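Side-chain contacts in 3,4-dihydroxy-2-butanone 4-phosphate synthase (Candida albicans, PDB 1TKS), which catalyses the conversion of D-ribulose 5-phosphate to formate and 3,4-dihydroxy-2-butanone 4-phosphate, a step of riboflavin biosynthesis: residues B[180-183]-B[184-188]; B[45-48]-B[49-53]. One frame throughout, in Å; residues are numbered along the deposited sequence.

Interaction 1: B[180-183]-B[184-188]; sequences DCIQ and FGKKH
Gln-183 folds its amide forward over the side chain of Lys-187, one turn on, so that NE2 lies 3.3 Å from CB of that lysine. Chi1 of the glutamine stands at 146°, well short of fully anti, and a bend at chi2 then swings the amide round toward Lys-187. The touch is by van der Waals contact: NE2 meets the root of the lysine chain and, more loosely, CD, while the lysine runs fully extended past the amide and carries its ammonium group onward. Beneath this pair the backbone makes the regular i to i+4 bond, Lys-187 N to Gln-183 O at 3.0 Å.

Phe-184 leaves the same helix on its inner side. The helical backbone sets its CB 3.4 Å from Asp-180 O, the same carbonyl that accepts the hydrogen bond of Phe-184 N; with CG anti to the backbone N (chi1 -170°), the ring is carried away from the preceding turn. All this belongs to the amphipathic helix 178-188, whose inner side meets strand 21-24: Phe-184 and Cys-181 both pack on Ile-22. Further along the helix, His-188 brings CD2 over the centre of the Phe-184 ring, 3.2 Å above its plane, while Tyr-53 meets that ring edge-to-face.

Ile-182 works mainly through its carbonyl, which takes the hydrogen bond of Lys-186 N at 3.0 Å. CG of Lys-186 lies 3.4 Å from Ile-182 O, and farther out the CG2 methyl of the isoleucine passes 4.5 Å from CD of the lysine, a loose apolar brush at the exposed side. Between these flanks Gly-185 N bonds to Cys-181 O at 2.8 Å. Asp-180, at the start of the segment, turns its carboxylate out of the contact and pairs through OD1 with Arg-169.

Interaction 2: B[45-48]-B[49-53]; sequences EKMA and FLVRY
The methyl end of Met-47 reaches forward along the helix and lies against Leu-50, with CE 3.3 Å from Leu-50 CB and 3.4 Å from its CD2. CG of the methionine is anti to the backbone N (chi1 177°), and bends at chi2 and chi3 fold the thioether back so that CE, not SD, meets the leucine. The exact placing of this methyl is doubtful, since the model also brings it closer to CG2 of Val-51 than two carbons can sit. Backbone bonds fix the spacing of these residues: Val-51 N to Met-47 O at 2.9 Å, and Leu-50 N to Lys-46 O at the same length.

This is the buried side of helix 44-52. It packs Leu-50 on Leu-35 of strand 34-38 and on Val-163 and Cys-165 of strand 162-166, two strands adjacent in the mixed four-stranded sheet, whereas Met-47 and Val-51 lean on Arg-106 of helix 103-114.

Around the helix, CB of Phe-49 sits 3.4 Å from Lys-46 O. The ring projects outward from the helix, and Tyr-53, one turn on, brings CD1 over one of its faces, 3.7 Å above the plane and offset toward the rim. Arg-52 lays CG over the centre of the other aromatic, 3.6 Å above the Tyr-53 plane, and its guanidinium has CE2 of the same tyrosine above one face. NH1 makes a salt bridge with Asp-170. The helix also meets the second subunit, where Ala-48 packs on Asp-172 and Val-51 on Ser-55 of that subunit.

Each interaction is one turn of a helix against the next, and the two helices meet at their C-terminal ends. Phe-184 and His-188 of interaction 1 pack with Phe-49 and Tyr-53 of interaction 2 in an aromatic cluster: His-188 meets Phe-49 edge-to-face, and Phe-184 CZ lies 3.7 Å from Phe-49 CZ. Away from that cluster their chemistry differs. The side-chain contact of 180-183 with 184-188 is largely at the surface, an amide and aliphatic lysine stems, whereas that of 45-48 with 49-53 has a buried apolar centre. The second subunit touches 45-53, but not 180-188.

Interaction 1: B[180-183]-B[184-188]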
ATOM      1  N   ASP B 180      21.855  -2.863   3.995  1.00 10.01           N
ATOM      2  CA  ASP B 180      20.775  -3.798   4.270  1.00  9.86           C
ATOM      3  C   ASP B 180      20.293  -4.463   2.981  1.00  9.91           C
ATOM      4  O   ASP B 180      19.859  -5.613   3.002  1.00 10.18           O
ATOM      5  CB  ASP B 180      19.623  -3.087   4.981  1.00 11.70           C
ATOM      6  CG  ASP B 180      19.876  -2.916   6.473  1.00 12.00           C
ATOM      7  OD1 ASP B 180      19.131  -2.159   7.127  1.00 14.19           O
ATOM      8  OD2 ASP B 180      20.818  -3.550   6.997  1.00 15.08           O
ATOM      9  N   CYS B 181      20.379  -3.752   1.861  1.00  8.77           N
ATOM     10  CA  CYS B 181      19.956  -4.327   0.587  1.00  7.91           C
ATOM     11  C   CYS B 181      20.903  -5.438   0.162  1.00  8.23           C
ATOM     12  O   CYS B 181      20.475  -6.452  -0.390  1.00 10.13           O
ATOM     13  CB  CYS B 181      19.906  -3.256  -0.504  1.00  9.37           C
ATOM     14  SG  CYS B 181      18.533  -2.084  -0.318  1.00  9.84           S
ATOM     15  N   ILE B 182      22.194  -5.229   0.404  1.00  9.43           N
ATOM     16  CA  ILE B 182      23.211  -6.218   0.069  1.00 10.54           C
ATOM     17  C   ILE B 182      22.924  -7.473   0.888  1.00 10.38           C
ATOM     18  O   ILE B 182      22.966  -8.590   0.375  1.00 11.27           O
ATOM     19  CB  ILE B 182      24.624  -5.682   0.405  1.00 10.62           C
ATOM     20  CG1 ILE B 182      24.960  -4.514  -0.520  1.00 11.55           C
ATOM     21  CG2 ILE B 182      25.655  -6.797   0.287  1.00 11.21           C
ATOM     22  CD1 ILE B 182      26.288  -3.848  -0.224  1.00 10.91           C
ATOM     23  N   GLN B 183      22.616  -7.274   2.165  1.00 11.57           N
ATOM     24  CA  GLN B 183      22.297  -8.382   3.059  1.00 13.51           C
ATOM     25  C   GLN B 183      21.047  -9.119   2.575  1.00 12.07           C
ATOM     26  O   GLN B 183      21.009 -10.350   2.552  1.00 12.94           O
ATOM     27  CB  GLN B 183      22.083  -7.848   4.480  1.00 16.35           C
ATOM     28  CG  GLN B 183      21.045  -8.590   5.303  1.00 26.01           C
ATOM     29  CD  GLN B 183      21.388 -10.044   5.510  1.00 29.75           C
ATOM     30  OE1 GLN B 183      22.433 -10.372   6.068  1.00 33.87           O
ATOM     31  NE2 GLN B 183      20.504 -10.930   5.063  1.00 33.65           N
ATOM     32  N   PHE B 184      20.032  -8.352   2.182  1.00 10.75           N
ATOM     33  CA  PHE B 184      18.772  -8.914   1.701  1.00 10.55           C
ATOM     34  C   PHE B 184      19.006  -9.704   0.415  1.00 10.06           C
ATOM     35  O   PHE B 184      18.458 -10.793   0.227  1.00 10.64           O
ATOM     36  CB  PHE B 184      17.765  -7.787   1.443  1.00  9.40           C
ATOM     37  CG  PHE B 184      16.368  -8.271   1.164  1.00  9.31           C
ATOM     38  CD1 PHE B 184      15.486  -8.538   2.209  1.00  9.94           C
ATOM     39  CD2 PHE B 184      15.945  -8.484  -0.143  1.00  8.84           C
ATOM     40  CE1 PHE B 184      14.201  -9.015   1.955  1.00  9.90           C
ATOM     41  CE2 PHE B 184      14.666  -8.961  -0.412  1.00  9.61           C
ATOM     42  CZ  PHE B 184      13.792  -9.228   0.640  1.00  8.36           C
ATOM     43  N   GLY B 185      19.830  -9.148  -0.468  1.00 10.90           N
ATOM     44  CA  GLY B 185      20.131  -9.814  -1.722  1.00 12.48           C
ATOM     45  C   GLY B 185      20.818 -11.152  -1.523  1.00 12.12           C
ATOM     46  O   GLY B 185      20.485 -12.128  -2.192  1.00 12.70           O
ATOM     47  N   LYS B 186      21.778 -11.209  -0.606  1.00 12.10           N
ATOM     48  CA  LYS B 186      22.482 -12.460  -0.354  1.00 13.26           C
ATOM     49  C   LYS B 186      21.586 -13.497   0.318  1.00 13.48           C
ATOM     50  O   LYS B 186      21.634 -14.679  -0.019  1.00 13.92           O
ATOM     51  CB  LYS B 186      23.725 -12.208   0.505  1.00 16.60           C
ATOM     52  CG  LYS B 186      24.801 -11.401  -0.206  1.00 20.25           C
ATOM     53  CD  LYS B 186      26.045 -11.240   0.652  1.00 24.44           C
ATOM     54  CE  LYS B 186      26.723 -12.578   0.913  1.00 26.11           C
ATOM     55  NZ  LYS B 186      27.841 -12.445   1.889  1.00 29.16           N
ATOM     56  N   LYS B 187      20.755 -13.052   1.253  1.00 12.87           N
ATOM     57  CA  LYS B 187      19.866 -13.965   1.957  1.00 14.17           C
ATOM     58  C   LYS B 187      18.825 -14.591   1.034  1.00 13.87           C
ATOM     59  O   LYS B 187      18.518 -15.776   1.146  1.00 15.17           O
ATOM     60  CB  LYS B 187      19.152 -13.236   3.096  1.00 15.28           C
ATOM     61  CG  LYS B 187      18.179 -14.105   3.871  1.00 19.46           C
ATOM     62  CD  LYS B 187      17.558 -13.339   5.026  1.00 21.57           C
ATOM     63  CE  LYS B 187      16.580 -14.201   5.804  1.00 24.18           C
ATOM     64  NZ  LYS B 187      16.041 -13.470   6.983  1.00 27.71           N
ATOM     65  N   HIS B 188      18.297 -13.797   0.111  1.00 12.25           N
ATOM     66  CA  HIS B 188      17.267 -14.284  -0.797  1.00 12.33           C
ATOM     67  C   HIS B 188      17.736 -14.597  -2.213  1.00 12.24           C
ATOM     68  O   HIS B 188      16.935 -15.000  -3.057  1.00 13.42           O
ATOM     69  CB  HIS B 188      16.124 -13.268  -0.843  1.00 12.73           C
ATOM     70  CG  HIS B 188      15.501 -13.014   0.492  1.00 11.42           C
ATOM     71  ND1 HIS B 188      14.676 -13.926   1.112  1.00 12.18           N
ATOM     72  CD2 HIS B 188      15.619 -11.969   1.345  1.00 11.60           C
ATOM     73  CE1 HIS B 188      14.313 -13.455   2.291  1.00 11.11           C
ATOM     74  NE2 HIS B 188      14.871 -12.271   2.458  1.00 11.27           N
TER

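Interaction 2: B[45-48]-B[49-53]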
ATOM      1  N   GLU B  45       2.685 -15.974  -5.191  1.00 10.66           N
ATOM      2  CA  GLU B  45       3.778 -16.144  -4.241  1.00  9.41           C
ATOM      3  C   GLU B  45       4.770 -14.990  -4.302  1.00 10.32           C
ATOM      4  O   GLU B  45       5.242 -14.517  -3.268  1.00 10.43           O
ATOM      5  CB  GLU B  45       4.535 -17.451  -4.495  1.00 11.09           C
ATOM      6  CG  GLU B  45       3.736 -18.738  -4.324  1.00 13.70           C
ATOM      7  CD  GLU B  45       2.719 -18.965  -5.426  1.00 16.07           C
ATOM      8  OE1 GLU B  45       2.859 -18.368  -6.514  1.00 16.95           O
ATOM      9  OE2 GLU B  45       1.783 -19.760  -5.207  1.00 20.16           O
ATOM     10  N   LYS B  46       5.092 -14.532  -5.507  1.00 10.05           N
ATOM     11  CA  LYS B  46       6.048 -13.439  -5.657  1.00  8.96           C
ATOM     12  C   LYS B  46       5.488 -12.122  -5.145  1.00  8.28           C
ATOM     13  O   LYS B  46       6.232 -11.283  -4.629  1.00  8.75           O
ATOM     14  CB  LYS B  46       6.478 -13.315  -7.118  1.00  9.01           C
ATOM     15  CG  LYS B  46       7.414 -14.435  -7.544  1.00 11.91           C
ATOM     16  CD  LYS B  46       7.636 -14.459  -9.043  1.00 14.46           C
ATOM     17  CE  LYS B  46       8.708 -15.474  -9.403  1.00 17.13           C
ATOM     18  NZ  LYS B  46       8.942 -15.557 -10.864  1.00 18.57           N
ATOM     19  N   MET B  47       4.177 -11.944  -5.287  1.00  8.86           N
ATOM     20  CA  MET B  47       3.528 -10.733  -4.792  1.00  8.07           C
ATOM     21  C   MET B  47       3.503 -10.796  -3.265  1.00  9.86           C
ATOM     22  O   MET B  47       3.674  -9.786  -2.584  1.00  8.75           O
ATOM     23  CB  MET B  47       2.093 -10.619  -5.319  1.00  8.67           C
ATOM     24  CG  MET B  47       1.347  -9.399  -4.775  1.00 10.23           C
ATOM     25  SD  MET B  47       2.031  -7.790  -5.270  1.00  8.22           S
ATOM     26  CE  MET B  47       3.186  -7.429  -4.024  1.00 19.65           C
ATOM     27  N   ALA B  48       3.279 -11.992  -2.728  1.00 10.23           N
ATOM     28  CA  ALA B  48       3.251 -12.153  -1.283  1.00  9.82           C
ATOM     29  C   ALA B  48       4.635 -11.807  -0.736  1.00  8.50           C
ATOM     30  O   ALA B  48       4.759 -11.208   0.335  1.00  8.80           O
ATOM     31  CB  ALA B  48       2.875 -13.580  -0.907  1.00  9.87           C
ATOM     32  N   PHE B  49       5.672 -12.186  -1.479  1.00  8.19           N
ATOM     33  CA  PHE B  49       7.048 -11.911  -1.086  1.00  7.34           C
ATOM     34  C   PHE B  49       7.286 -10.408  -1.122  1.00  7.77           C
ATOM     35  O   PHE B  49       7.819  -9.827  -0.171  1.00  8.23           O
ATOM     36  CB  PHE B  49       8.017 -12.611  -2.042  1.00  6.94           C
ATOM     37  CG  PHE B  49       9.467 -12.427  -1.688  1.00  9.08           C
ATOM     38  CD1 PHE B  49      10.093 -13.277  -0.780  1.00  9.58           C
ATOM     39  CD2 PHE B  49      10.216 -11.415  -2.287  1.00  8.40           C
ATOM     40  CE1 PHE B  49      11.448 -13.123  -0.474  1.00 10.48           C
ATOM     41  CE2 PHE B  49      11.568 -11.253  -1.988  1.00  9.58           C
ATOM     42  CZ  PHE B  49      12.187 -12.115  -1.078  1.00  9.93           C
ATOM     43  N   LEU B  50       6.879  -9.775  -2.217  1.00  6.51           N
ATOM     44  CA  LEU B  50       7.054  -8.335  -2.368  1.00  6.89           C
ATOM     45  C   LEU B  50       6.385  -7.577  -1.221  1.00  7.53           C
ATOM     46  O   LEU B  50       6.991  -6.699  -0.618  1.00  8.30           O
ATOM     47  CB  LEU B  50       6.475  -7.872  -3.717  1.00  6.99           C
ATOM     48  CG  LEU B  50       6.591  -6.373  -4.020  1.00  8.06           C
ATOM     49  CD1 LEU B  50       8.060  -5.942  -3.970  1.00  8.04           C
ATOM     50  CD2 LEU B  50       6.007  -6.078  -5.392  1.00  8.95           C
ATOM     51  N   VAL B  51       5.134  -7.921  -0.926  1.00  7.06           N
ATOM     52  CA  VAL B  51       4.399  -7.263   0.154  1.00  6.91           C
ATOM     53  C   VAL B  51       5.047  -7.518   1.516  1.00  7.69           C
ATOM     54  O   VAL B  51       5.207  -6.600   2.316  1.00  9.26           O
ATOM     55  CB  VAL B  51       2.922  -7.732   0.190  1.00  7.10           C
ATOM     56  CG1 VAL B  51       2.223  -7.203   1.435  1.00  7.20           C
ATOM     57  CG2 VAL B  51       2.198  -7.229  -1.050  1.00  8.46           C
ATOM     58  N   ARG B  52       5.436  -8.763   1.766  1.00  8.08           N
ATOM     59  CA  ARG B  52       6.045  -9.137   3.038  1.00  7.92           C
ATOM     60  C   ARG B  52       7.262  -8.312   3.449  1.00  8.72           C
ATOM     61  O   ARG B  52       7.425  -7.986   4.626  1.00  9.61           O
ATOM     62  CB  ARG B  52       6.428 -10.621   3.009  1.00  8.78           C
ATOM     63  CG  ARG B  52       7.363 -11.056   4.127  1.00  8.66           C
ATOM     64  CD  ARG B  52       6.688 -11.092   5.488  1.00  9.28           C
ATOM     65  NE  ARG B  52       7.649 -11.488   6.514  1.00 10.86           N
ATOM     66  CZ  ARG B  52       8.573 -10.678   7.021  1.00 11.04           C
ATOM     67  NH1 ARG B  52       8.651  -9.420   6.610  1.00 11.80           N
ATOM     68  NH2 ARG B  52       9.435 -11.130   7.921  1.00 11.66           N
ATOM     69  N   TYR B  53       8.102  -7.962   2.480  1.00  8.61           N
ATOM     70  CA  TYR B  53       9.325  -7.227   2.774  1.00  8.93           C
ATOM     71  C   TYR B  53       9.348  -5.775   2.324  1.00  8.14           C
ATOM     72  O   TYR B  53      10.399  -5.138   2.329  1.00  7.30           O
ATOM     73  CB  TYR B  53      10.513  -7.976   2.163  1.00  9.94           C
ATOM     74  CG  TYR B  53      10.699  -9.363   2.738  1.00  9.25           C
ATOM     75  CD1 TYR B  53      10.419 -10.508   1.986  1.00 10.98           C
ATOM     76  CD2 TYR B  53      11.128  -9.527   4.052  1.00 11.23           C
ATOM     77  CE1 TYR B  53      10.565 -11.786   2.541  1.00 11.51           C
ATOM     78  CE2 TYR B  53      11.274 -10.790   4.610  1.00 11.44           C
ATOM     79  CZ  TYR B  53      10.993 -11.912   3.855  1.00 12.50           C
ATOM     80  OH  TYR B  53      11.143 -13.160   4.427  1.00 15.47           O
TER